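Local coordinates for protein CT_858 (Chlamydia trachomatis, PDB 3DOR) that acts as a secreted chlamydial protease, probably a serine endopeptidase, whose mature form is a dimer, at residues R97-D102 and G113-E118; R165-I170 and E179-W184; T383-V388 and Q410-L415. All coordinates share one frame; numbering follows the deposited sequence.

Interaction 1 (R97-D102 and G113-E118); sequences RFYFVD and GDELLE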
loop_
_atom_site.group_PDB
_atom_site.type_symbol
_atom_site.label_atom_id
_atom_site.label_comp_id
_atom_site.label_asym_id
_atom_site.label_seq_id
_atom_site.Cartn_x
_atom_site.Cartn_y
_atom_site.Cartn_z
ATOM N N ARG B 97 -28.439 -2.184 -32.477
ATOM C CA ARG B 97 -29.476 -2.696 -31.595
ATOM C C ARG B 97 -28.880 -3.437 -30.403
ATOM O O ARG B 97 -27.798 -4.021 -30.496
ATOM C CB ARG B 97 -30.424 -3.605 -32.379
ATOM C CG ARG B 97 -31.267 -2.856 -33.410
ATOM C CD ARG B 97 -32.163 -3.799 -34.197
ATOM N NE ARG B 97 -31.405 -4.647 -35.116
ATOM C CZ ARG B 97 -31.936 -5.634 -35.834
ATOM N NH1 ARG B 97 -33.234 -5.901 -35.732
ATOM N NH2 ARG B 97 -31.176 -6.350 -36.658
ATOM N N PHE B 98 -29.589 -3.397 -29.279
ATOM C CA PHE B 98 -29.133 -4.060 -28.068
ATOM C C PHE B 98 -29.839 -5.393 -27.880
ATOM O O PHE B 98 -31.068 -5.452 -27.894
ATOM C CB PHE B 98 -29.374 -3.166 -26.854
ATOM C CG PHE B 98 -28.595 -1.886 -26.888
ATOM C CD1 PHE B 98 -29.063 -0.789 -27.604
ATOM C CD2 PHE B 98 -27.375 -1.784 -26.231
ATOM C CE1 PHE B 98 -28.322 0.392 -27.663
ATOM C CE2 PHE B 98 -26.624 -0.605 -26.285
ATOM C CZ PHE B 98 -27.101 0.483 -27.003
ATOM N N TYR B 99 -29.059 -6.459 -27.707
ATOM C CA TYR B 99 -29.620 -7.795 -27.524
ATOM C C TYR B 99 -29.192 -8.465 -26.227
ATOM O O TYR B 99 -28.060 -8.298 -25.775
ATOM C CB TYR B 99 -29.217 -8.717 -28.675
ATOM C CG TYR B 99 -29.709 -8.278 -30.027
ATOM C CD1 TYR B 99 -28.949 -7.424 -30.827
ATOM C CD2 TYR B 99 -30.947 -8.704 -30.505
ATOM C CE1 TYR B 99 -29.414 -7.001 -32.077
ATOM C CE2 TYR B 99 -31.422 -8.290 -31.748
ATOM C CZ TYR B 99 -30.652 -7.440 -32.524
ATOM O OH TYR B 99 -31.131 -7.012 -33.734
ATOM N N PHE B 100 -30.107 -9.226 -25.634
ATOM C CA PHE B 100 -29.807 -9.960 -24.418
ATOM C C PHE B 100 -28.973 -11.169 -24.855
ATOM O O PHE B 100 -29.388 -11.920 -25.742
ATOM C CB PHE B 100 -31.098 -10.440 -23.735
ATOM C CG PHE B 100 -31.877 -9.339 -23.051
ATOM C CD1 PHE B 100 -32.792 -8.568 -23.759
ATOM C CD2 PHE B 100 -31.673 -9.062 -21.705
ATOM C CE1 PHE B 100 -33.493 -7.539 -23.140
ATOM C CE2 PHE B 100 -32.364 -8.035 -21.074
ATOM C CZ PHE B 100 -33.278 -7.268 -21.792
ATOM N N VAL B 101 -27.790 -11.337 -24.269
ATOM C CA VAL B 101 -26.938 -12.475 -24.610
ATOM C C VAL B 101 -26.801 -13.419 -23.432
ATOM O O VAL B 101 -26.194 -14.482 -23.549
ATOM C CB VAL B 101 -25.524 -12.049 -25.058
ATOM C CG1 VAL B 101 -25.598 -11.364 -26.409
ATOM C CG2 VAL B 101 -24.892 -11.135 -24.004
ATOM N N ASP B 102 -27.363 -13.033 -22.292
ATOM C CA ASP B 102 -27.312 -13.900 -21.131
ATOM C C ASP B 102 -28.373 -13.566 -20.088
ATOM O O ASP B 102 -28.687 -12.399 -19.844
ATOM C CB ASP B 102 -25.919 -13.864 -20.504
ATOM C CG ASP B 102 -25.588 -15.143 -19.754
ATOM O OD1 ASP B 102 -26.351 -16.126 -19.887
ATOM O OD2 ASP B 102 -24.562 -15.167 -19.042
ATOM N N GLY B 113 -31.562 -13.331 -27.206
ATOM C CA GLY B 113 -31.994 -13.012 -28.553
ATOM C C GLY B 113 -33.011 -11.881 -28.603
ATOM O O GLY B 113 -33.250 -11.309 -29.671
ATOM N N ASP B 114 -33.624 -11.579 -27.460
ATOM C CA ASP B 114 -34.603 -10.497 -27.355
ATOM C C ASP B 114 -33.863 -9.187 -27.544
ATOM O O ASP B 114 -32.696 -9.062 -27.148
ATOM C CB ASP B 114 -35.239 -10.458 -25.963
ATOM C CG ASP B 114 -36.201 -11.592 -25.715
ATOM O OD1 ASP B 114 -36.539 -11.812 -24.528
ATOM O OD2 ASP B 114 -36.620 -12.255 -26.688
ATOM N N GLU B 115 -34.539 -8.207 -28.130
ATOM C CA GLU B 115 -33.929 -6.904 -28.321
ATOM C C GLU B 115 -34.440 -6.017 -27.198
ATOM O O GLU B 115 -35.643 -6.000 -26.918
ATOM C CB GLU B 115 -34.326 -6.288 -29.669
ATOM C CG GLU B 115 -33.544 -5.015 -29.969
ATOM C CD GLU B 115 -34.082 -4.217 -31.151
ATOM O OE1 GLU B 115 -34.887 -4.755 -31.941
ATOM O OE2 GLU B 115 -33.683 -3.041 -31.294
ATOM N N LEU B 116 -33.532 -5.300 -26.541
ATOM C CA LEU B 116 -33.921 -4.402 -25.468
ATOM C C LEU B 116 -34.308 -3.084 -26.122
ATOM O O LEU B 116 -33.507 -2.479 -26.840
ATOM C CB LEU B 116 -32.762 -4.173 -24.493
ATOM C CG LEU B 116 -33.033 -3.160 -23.374
ATOM C CD1 LEU B 116 -34.289 -3.566 -22.609
ATOM C CD2 LEU B 116 -31.835 -3.088 -22.432
ATOM N N LEU B 117 -35.537 -2.644 -25.879
ATOM C CA LEU B 117 -36.014 -1.400 -26.470
ATOM C C LEU B 117 -36.036 -0.213 -25.513
ATOM O O LEU B 117 -35.483 0.846 -25.816
ATOM C CB LEU B 117 -37.416 -1.604 -27.055
ATOM C CG LEU B 117 -37.503 -2.591 -28.226
ATOM C CD1 LEU B 117 -38.957 -2.734 -28.659
ATOM C CD2 LEU B 117 -36.641 -2.099 -29.394
ATOM N N GLU B 118 -36.667 -0.394 -24.360
ATOM C CA GLU B 118 -36.791 0.690 -23.402
ATOM C C GLU B 118 -36.608 0.239 -21.959
ATOM O O GLU B 118 -36.629 -0.953 -21.648
ATOM C CB GLU B 118 -38.179 1.349 -23.533
ATOM C CG GLU B 118 -38.710 1.479 -24.970
ATOM C CD GLU B 118 -40.144 2.033 -25.041
ATOM O OE1 GLU B 118 -40.978 1.655 -24.187
ATOM O OE2 GLU B 118 -40.441 2.834 -25.963
HETATM O O HOH W 1 -32.067 -2.119 -29.317
#
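One water is shared by Phe-98, Leu-116 and Glu-115: it bridges the two backbones and pins one carboxylate oxygen, accepting from Phe-98 N at 2.8 Å and donating both to Leu-116 O and to OE2 of Glu-115. Beside it, Leu-116 N bonds directly to Phe-98 O (2.8 Å). Farther along, Phe-100 N gives to Asp-114 O and Gly-113 N gives to Phe-100 O, each at 3.0 Å.

The side chain of Glu-115 runs out with CG anti to the backbone N (chi1 -172°) and lays its carboxylate against the aliphatic part of Arg-97, OE2 coming within 3.2 Å of Arg-97 CG. The charges stay beyond salt-bridge range, NH1 of Arg-97 lying 4.3 Å from OE1 of Glu-115, with the two planes 87° apart; the guanidinium pairs with Asp-95 instead. Glu-115 CG also sits over one face of the Tyr-99 ring, toward its rim, while Gly-113 O meets the ring edge near CD2. Phe-100 turns CE1 onto Leu-116 CB at 3.7 Å, and its CD1 edge faces Asp-114 O; OD1 of Asp-114 takes the backbone N-H of Arg-111 and a salt bridge from Arg-172. Beyond Phe-98 lies strand 83-92, and helix 540-544 covers Tyr-99. The whole is an antiparallel beta hairpin, with strands joined by a long loop, inside the PDZ domain.

Interaction 2 (R165-I170 and E179-W184); sequences RTTLKI and EVRVKW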
loop_
_atom_site.group_PDB
_atom_site.type_symbol
_atom_site.label_atom_id
_atom_site.label_comp_id
_atom_site.label_asym_id
_atom_site.label_seq_id
_atom_site.Cartn_x
_atom_site.Cartn_y
_atom_site.Cartn_z
ATOM N N ARG B 165 -39.133 -1.852 -8.678
ATOM C CA ARG B 165 -39.378 -2.467 -9.966
ATOM C C ARG B 165 -39.179 -1.490 -11.104
ATOM O O ARG B 165 -39.335 -0.282 -10.939
ATOM C CB ARG B 165 -40.792 -3.045 -10.009
ATOM C CG ARG B 165 -40.987 -4.221 -9.069
ATOM C CD ARG B 165 -42.434 -4.677 -9.050
ATOM N NE ARG B 165 -43.312 -3.652 -8.491
ATOM C CZ ARG B 165 -44.638 -3.732 -8.484
ATOM N NH1 ARG B 165 -45.243 -4.790 -9.011
ATOM N NH2 ARG B 165 -45.357 -2.755 -7.949
ATOM N N THR B 166 -38.819 -2.032 -12.261
ATOM C CA THR B 166 -38.604 -1.241 -13.458
ATOM C C THR B 166 -39.066 -2.103 -14.628
ATOM O O THR B 166 -38.982 -3.327 -14.573
ATOM C CB THR B 166 -37.106 -0.857 -13.617
ATOM O OG1 THR B 166 -36.959 0.043 -14.720
ATOM C CG2 THR B 166 -36.246 -2.099 -13.844
ATOM N N THR B 167 -39.562 -1.474 -15.683
ATOM C CA THR B 167 -40.048 -2.237 -16.819
ATOM C C THR B 167 -39.097 -2.229 -18.000
ATOM O O THR B 167 -38.616 -1.181 -18.423
ATOM C CB THR B 167 -41.417 -1.718 -17.280
ATOM O OG1 THR B 167 -42.351 -1.847 -16.205
ATOM C CG2 THR B 167 -41.922 -2.512 -18.473
ATOM N N LEU B 168 -38.834 -3.416 -18.532
ATOM C CA LEU B 168 -37.951 -3.555 -19.675
ATOM C C LEU B 168 -38.808 -3.866 -20.894
ATOM O O LEU B 168 -39.513 -4.874 -20.914
ATOM C CB LEU B 168 -36.961 -4.698 -19.444
ATOM C CG LEU B 168 -36.127 -4.659 -18.161
ATOM C CD1 LEU B 168 -35.232 -5.886 -18.107
ATOM C CD2 LEU B 168 -35.293 -3.393 -18.122
ATOM N N LYS B 169 -38.776 -2.994 -21.896
ATOM C CA LYS B 169 -39.545 -3.257 -23.099
ATOM C C LYS B 169 -38.616 -3.959 -24.081
ATOM O O LYS B 169 -37.556 -3.441 -24.434
ATOM C CB LYS B 169 -40.074 -1.968 -23.728
ATOM C CG LYS B 169 -41.015 -2.244 -24.894
ATOM C CD LYS B 169 -41.516 -0.962 -25.558
ATOM C CE LYS B 169 -42.523 -1.284 -26.657
ATOM N NZ LYS B 169 -43.115 -0.062 -27.277
ATOM N N ILE B 170 -39.024 -5.137 -24.524
ATOM C CA ILE B 170 -38.220 -5.921 -25.443
ATOM C C ILE B 170 -39.002 -6.295 -26.696
ATOM O O ILE B 170 -40.232 -6.184 -26.736
ATOM C CB ILE B 170 -37.790 -7.223 -24.767
ATOM C CG1 ILE B 170 -39.039 -8.059 -24.455
ATOM C CG2 ILE B 170 -37.050 -6.915 -23.471
ATOM C CD1 ILE B 170 -38.762 -9.475 -24.021
ATOM N N GLU B 179 -43.518 -6.275 -22.425
ATOM C CA GLU B 179 -43.047 -5.396 -21.365
ATOM C C GLU B 179 -42.814 -6.282 -20.152
ATOM O O GLU B 179 -43.753 -6.830 -19.589
ATOM C CB GLU B 179 -44.084 -4.325 -21.039
ATOM C CG GLU B 179 -44.485 -3.495 -22.237
ATOM C CD GLU B 179 -44.766 -2.054 -21.873
ATOM O OE1 GLU B 179 -45.492 -1.820 -20.881
ATOM O OE2 GLU B 179 -44.265 -1.154 -22.581
ATOM N N VAL B 180 -41.554 -6.432 -19.762
ATOM C CA VAL B 180 -41.225 -7.285 -18.635
ATOM C C VAL B 180 -40.879 -6.472 -17.404
ATOM O O VAL B 180 -39.868 -5.767 -17.364
ATOM C CB VAL B 180 -40.055 -8.232 -18.989
ATOM C CG1 VAL B 180 -39.763 -9.181 -17.828
ATOM C CG2 VAL B 180 -40.408 -9.024 -20.230
ATOM N N ARG B 181 -41.743 -6.571 -16.402
ATOM C CA ARG B 181 -41.553 -5.858 -15.156
ATOM C C ARG B 181 -40.551 -6.668 -14.347
ATOM O O ARG B 181 -40.749 -7.858 -14.081
ATOM C CB ARG B 181 -42.888 -5.731 -14.411
ATOM C CG ARG B 181 -42.904 -4.700 -13.279
ATOM C CD ARG B 181 -42.574 -3.294 -13.781
ATOM N NE ARG B 181 -42.789 -2.267 -12.760
ATOM C CZ ARG B 181 -42.435 -0.989 -12.886
ATOM N NH1 ARG B 181 -41.840 -0.562 -13.993
ATOM N NH2 ARG B 181 -42.672 -0.132 -11.901
ATOM N N VAL B 182 -39.459 -6.012 -13.976
ATOM C CA VAL B 182 -38.402 -6.649 -13.215
ATOM C C VAL B 182 -38.072 -5.854 -11.947
ATOM O O VAL B 182 -38.352 -4.658 -11.865
ATOM C CB VAL B 182 -37.150 -6.804 -14.117
ATOM C CG1 VAL B 182 -35.889 -6.710 -13.302
ATOM C CG2 VAL B 182 -37.209 -8.141 -14.840
ATOM N N LYS B 183 -37.485 -6.520 -10.957
ATOM C CA LYS B 183 -37.130 -5.843 -9.714
ATOM C C LYS B 183 -35.628 -5.809 -9.440
ATOM O O LYS B 183 -34.966 -6.849 -9.423
ATOM C CB LYS B 183 -37.826 -6.498 -8.519
ATOM C CG LYS B 183 -37.508 -5.796 -7.213
ATOM C CD LYS B 183 -38.080 -6.515 -6.003
ATOM C CE LYS B 183 -37.849 -5.686 -4.739
ATOM N NZ LYS B 183 -38.229 -6.412 -3.493
ATOM N N TRP B 184 -35.097 -4.611 -9.218
ATOM C CA TRP B 184 -33.682 -4.462 -8.915
ATOM C C TRP B 184 -33.303 -5.273 -7.685
ATOM O O TRP B 184 -34.055 -5.340 -6.706
ATOM C CB TRP B 184 -33.321 -3.003 -8.617
ATOM C CG TRP B 184 -33.203 -2.095 -9.798
ATOM C CD1 TRP B 184 -34.106 -1.160 -10.202
ATOM C CD2 TRP B 184 -32.100 -2.010 -10.711
ATOM N NE1 TRP B 184 -33.635 -0.495 -11.306
ATOM C CE2 TRP B 184 -32.405 -0.996 -11.640
ATOM C CE3 TRP B 184 -30.879 -2.690 -10.827
ATOM C CZ2 TRP B 184 -31.539 -0.642 -12.681
ATOM C CZ3 TRP B 184 -30.013 -2.339 -11.857
ATOM C CH2 TRP B 184 -30.349 -1.322 -12.771
#
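The guanidinium of Arg-181 lies with one face under the backbone of the partner strand: Arg-165 O stands 3.4 Å above its plane, toward the rim, and Thr-166 N nearby. Thr-167 comes in at the edge, where Arg-181 NH1 donates to Thr-167 OG1, a bond whose geometry is doubtful, because the hydroxyl is modelled too close to the arginine chain. Asp-120 adds a weak, long ion pair to the same NH1 and holds the hydroxyl of Thr-166 and the N-H of Thr-167. The other flat group, the Trp-184 indole, brings NE1 obliquely to within 4.0 Å of Thr-166 CG2.

These contacts decorate a beta hairpin of the PDZ domain, its regular antiparallel register running from Arg-165 opposite Lys-183 to Lys-169 opposite Glu-179. Thr-166 and Val-182 exchange two backbone bonds, as do Leu-168 and Val-180; the straightest, Leu-168 N to Val-180 O, reaches 175° at the hydrogen.

The face of Leu-168, Val-180 and Val-182 is mostly apolar, apart from the Thr-166 hydroxyl. Ile-170, with CG1 set between its backbone N and carbonyl carbon (chi1 64°), swings CD1 to 4.2 Å from Val-180 CG2. On the opposite face, Glu-179 and Lys-169 cross at a slant, with OE2 of Glu-179 4.1 Å from Lys-169 CD.

Interaction 3 (T383-V388 and Q410-L415); sequences TLLENV and QVAEYL
Leu-385, the first residue to leave helical angles after helix 372-384, opens a type I beta turn to Val-388, closed by Val-388 N to Leu-385 O at 3.1 Å, and its CA lies 6.7 Å from that of Ala-412 on the facing helix. From the two ends of this turn Leu-385 and Val-388 both direct their side chains at the helix. Leu-385 carries CG anti to its own carbonyl carbon (chi1 -52°), and with chi2 at 171° the CD1 branch is stretched forward as the touching methyl. That methyl is wedged against one helical turn, 3.4 Å from Ala-412 O and 3.5 Å from Leu-415 CB, the latter tighter than usual for two carbons. Val-388 uses CG1, which meets the Ala-412 methyl at 3.9 Å; the small alanine thus receives both residues of the turn, its CB being 4.3 Å from Leu-385 CD1. The contact is led by the methyls of Leu-385, Val-388 and Ala-412, and no polar bond joins the two segments. The Glu-413 chain, bent at chi2, brings OE2 to the margin of the contact, where Lys-416 meets its charge. Helix 391-398 completes the packing: Ser-394 touches both Val-388 and Ala-412, and Leu-398 joins Leu-415, which also meets Phe-440 of a loop. The turn thus lies where the end of helix 372-384, helix 391-398 and helix 409-428 converge.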
loop_
_atom_site.group_PDB
_atom_site.type_symbol
_atom_site.label_atom_id
_atom_site.label_comp_id
_atom_site.label_asym_id
_atom_site.label_seq_id
_atom_site.Cartn_x
_atom_site.Cartn_y
_atom_site.Cartn_z
ATOM N N THR B 383 21.724 1.725 -8.117
ATOM C CA THR B 383 22.542 1.147 -7.057
ATOM C C THR B 383 22.397 -0.372 -7.105
ATOM O O THR B 383 23.364 -1.104 -6.919
ATOM C CB THR B 383 22.137 1.664 -5.654
ATOM O OG1 THR B 383 20.853 1.147 -5.295
ATOM C CG2 THR B 383 22.083 3.173 -5.643
ATOM N N LEU B 384 21.187 -0.841 -7.389
ATOM C CA LEU B 384 20.918 -2.273 -7.462
ATOM C C LEU B 384 21.782 -2.985 -8.512
ATOM O O LEU B 384 22.279 -4.085 -8.282
ATOM C CB LEU B 384 19.439 -2.498 -7.795
ATOM C CG LEU B 384 18.802 -3.870 -7.569
ATOM C CD1 LEU B 384 17.378 -3.830 -8.091
ATOM C CD2 LEU B 384 19.572 -4.962 -8.281
ATOM N N LEU B 385 21.958 -2.352 -9.665
ATOM C CA LEU B 385 22.717 -2.956 -10.755
ATOM C C LEU B 385 24.104 -2.369 -10.917
ATOM O O LEU B 385 24.778 -2.619 -11.914
ATOM C CB LEU B 385 21.944 -2.791 -12.064
ATOM C CG LEU B 385 20.492 -3.272 -11.998
ATOM C CD1 LEU B 385 19.747 -2.869 -13.272
ATOM C CD2 LEU B 385 20.479 -4.789 -11.788
ATOM N N GLU B 386 24.522 -1.590 -9.933
ATOM C CA GLU B 386 25.823 -0.945 -9.963
ATOM C C GLU B 386 26.951 -1.834 -10.494
ATOM O O GLU B 386 27.653 -1.452 -11.432
ATOM C CB GLU B 386 26.172 -0.452 -8.561
ATOM C CG GLU B 386 27.300 0.561 -8.521
ATOM C CD GLU B 386 27.571 1.059 -7.118
ATOM O OE1 GLU B 386 26.609 1.510 -6.454
ATOM O OE2 GLU B 386 28.743 1.002 -6.681
ATOM N N ASN B 387 27.111 -3.022 -9.916
ATOM C CA ASN B 387 28.190 -3.911 -10.338
ATOM C C ASN B 387 27.803 -5.138 -11.156
ATOM O O ASN B 387 28.414 -6.203 -11.018
ATOM C CB ASN B 387 28.995 -4.351 -9.116
ATOM C CG ASN B 387 29.649 -3.184 -8.406
ATOM O OD1 ASN B 387 29.428 -2.968 -7.218
ATOM N ND2 ASN B 387 30.458 -2.419 -9.137
ATOM N N VAL B 388 26.799 -4.990 -12.012
ATOM C CA VAL B 388 26.362 -6.091 -12.856
ATOM C C VAL B 388 26.980 -5.903 -14.233
ATOM O O VAL B 388 26.680 -4.926 -14.921
ATOM C CB VAL B 388 24.822 -6.126 -12.974
ATOM C CG1 VAL B 388 24.393 -7.130 -14.033
ATOM C CG2 VAL B 388 24.220 -6.502 -11.639
ATOM N N GLN B 410 21.400 -7.536 -21.033
ATOM C CA GLN B 410 20.676 -6.564 -21.848
ATOM C C GLN B 410 19.572 -5.935 -21.010
ATOM O O GLN B 410 19.335 -4.729 -21.066
ATOM C CB GLN B 410 20.068 -7.250 -23.078
ATOM C CG GLN B 410 19.176 -6.342 -23.933
ATOM C CD GLN B 410 19.858 -5.031 -24.325
ATOM O OE1 GLN B 410 20.053 -4.136 -23.492
ATOM N NE2 GLN B 410 20.227 -4.916 -25.597
ATOM N N VAL B 411 18.908 -6.769 -20.222
ATOM C CA VAL B 411 17.840 -6.311 -19.355
ATOM C C VAL B 411 18.419 -5.396 -18.281
ATOM O O VAL B 411 17.871 -4.320 -18.015
ATOM C CB VAL B 411 17.101 -7.514 -18.720
ATOM C CG1 VAL B 411 16.184 -7.051 -17.605
ATOM C CG2 VAL B 411 16.293 -8.239 -19.801
ATOM N N ALA B 412 19.531 -5.811 -17.678
ATOM C CA ALA B 412 20.175 -5.003 -16.644
ATOM C C ALA B 412 20.573 -3.657 -17.239
ATOM O O ALA B 412 20.360 -2.617 -16.626
ATOM C CB ALA B 412 21.407 -5.725 -16.086
ATOM N N GLU B 413 21.134 -3.678 -18.445
ATOM C CA GLU B 413 21.540 -2.448 -19.107
ATOM C C GLU B 413 20.344 -1.554 -19.418
ATOM O O GLU B 413 20.457 -0.332 -19.360
ATOM C CB GLU B 413 22.312 -2.761 -20.391
ATOM C CG GLU B 413 23.684 -3.378 -20.136
ATOM C CD GLU B 413 24.530 -2.526 -19.195
ATOM O OE1 GLU B 413 24.607 -1.300 -19.422
ATOM O OE2 GLU B 413 25.116 -3.071 -18.233
ATOM N N TYR B 414 19.204 -2.156 -19.751
ATOM C CA TYR B 414 18.002 -1.374 -20.034
ATOM C C TYR B 414 17.566 -0.663 -18.762
ATOM O O TYR B 414 17.238 0.522 -18.788
ATOM C CB TYR B 414 16.850 -2.269 -20.510
ATOM C CG TYR B 414 16.854 -2.607 -21.983
ATOM C CD1 TYR B 414 16.275 -3.792 -22.432
ATOM C CD2 TYR B 414 17.388 -1.731 -22.935
ATOM C CE1 TYR B 414 16.220 -4.102 -23.784
ATOM C CE2 TYR B 414 17.339 -2.034 -24.296
ATOM C CZ TYR B 414 16.747 -3.226 -24.711
ATOM O OH TYR B 414 16.664 -3.554 -26.049
ATOM N N LEU B 415 17.554 -1.400 -17.653
ATOM C CA LEU B 415 17.142 -0.846 -16.369
ATOM C C LEU B 415 18.046 0.310 -15.928
ATOM O O LEU B 415 17.567 1.310 -15.384
ATOM C CB LEU B 415 17.108 -1.951 -15.309
ATOM C CG LEU B 415 16.017 -3.007 -15.527
ATOM C CD1 LEU B 415 16.238 -4.195 -14.602
ATOM C CD2 LEU B 415 14.654 -2.387 -15.286
#

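Interactions 1 and 2 belong to one sheet of the PDZ domain: strands 115-119 and 165-171 are neighbours, with Leu-117 N and Lys-169 O a probable hydrogen bond at 2.6 Å, so two hairpins are joined edge to edge. Interaction 1 is buried, with a water and a carboxylate inside it; interaction 2 is largely buried on its mainly apolar face but carries exposed charged residues on the other. Interaction 3 lies apart, its centre about 55 Å from that of interaction 1, on the opposite side of the chain's centre, in the part of the chain related to S41 peptidases. There the backbones do not pair, and a buried apolar contact joins a turn to a helix.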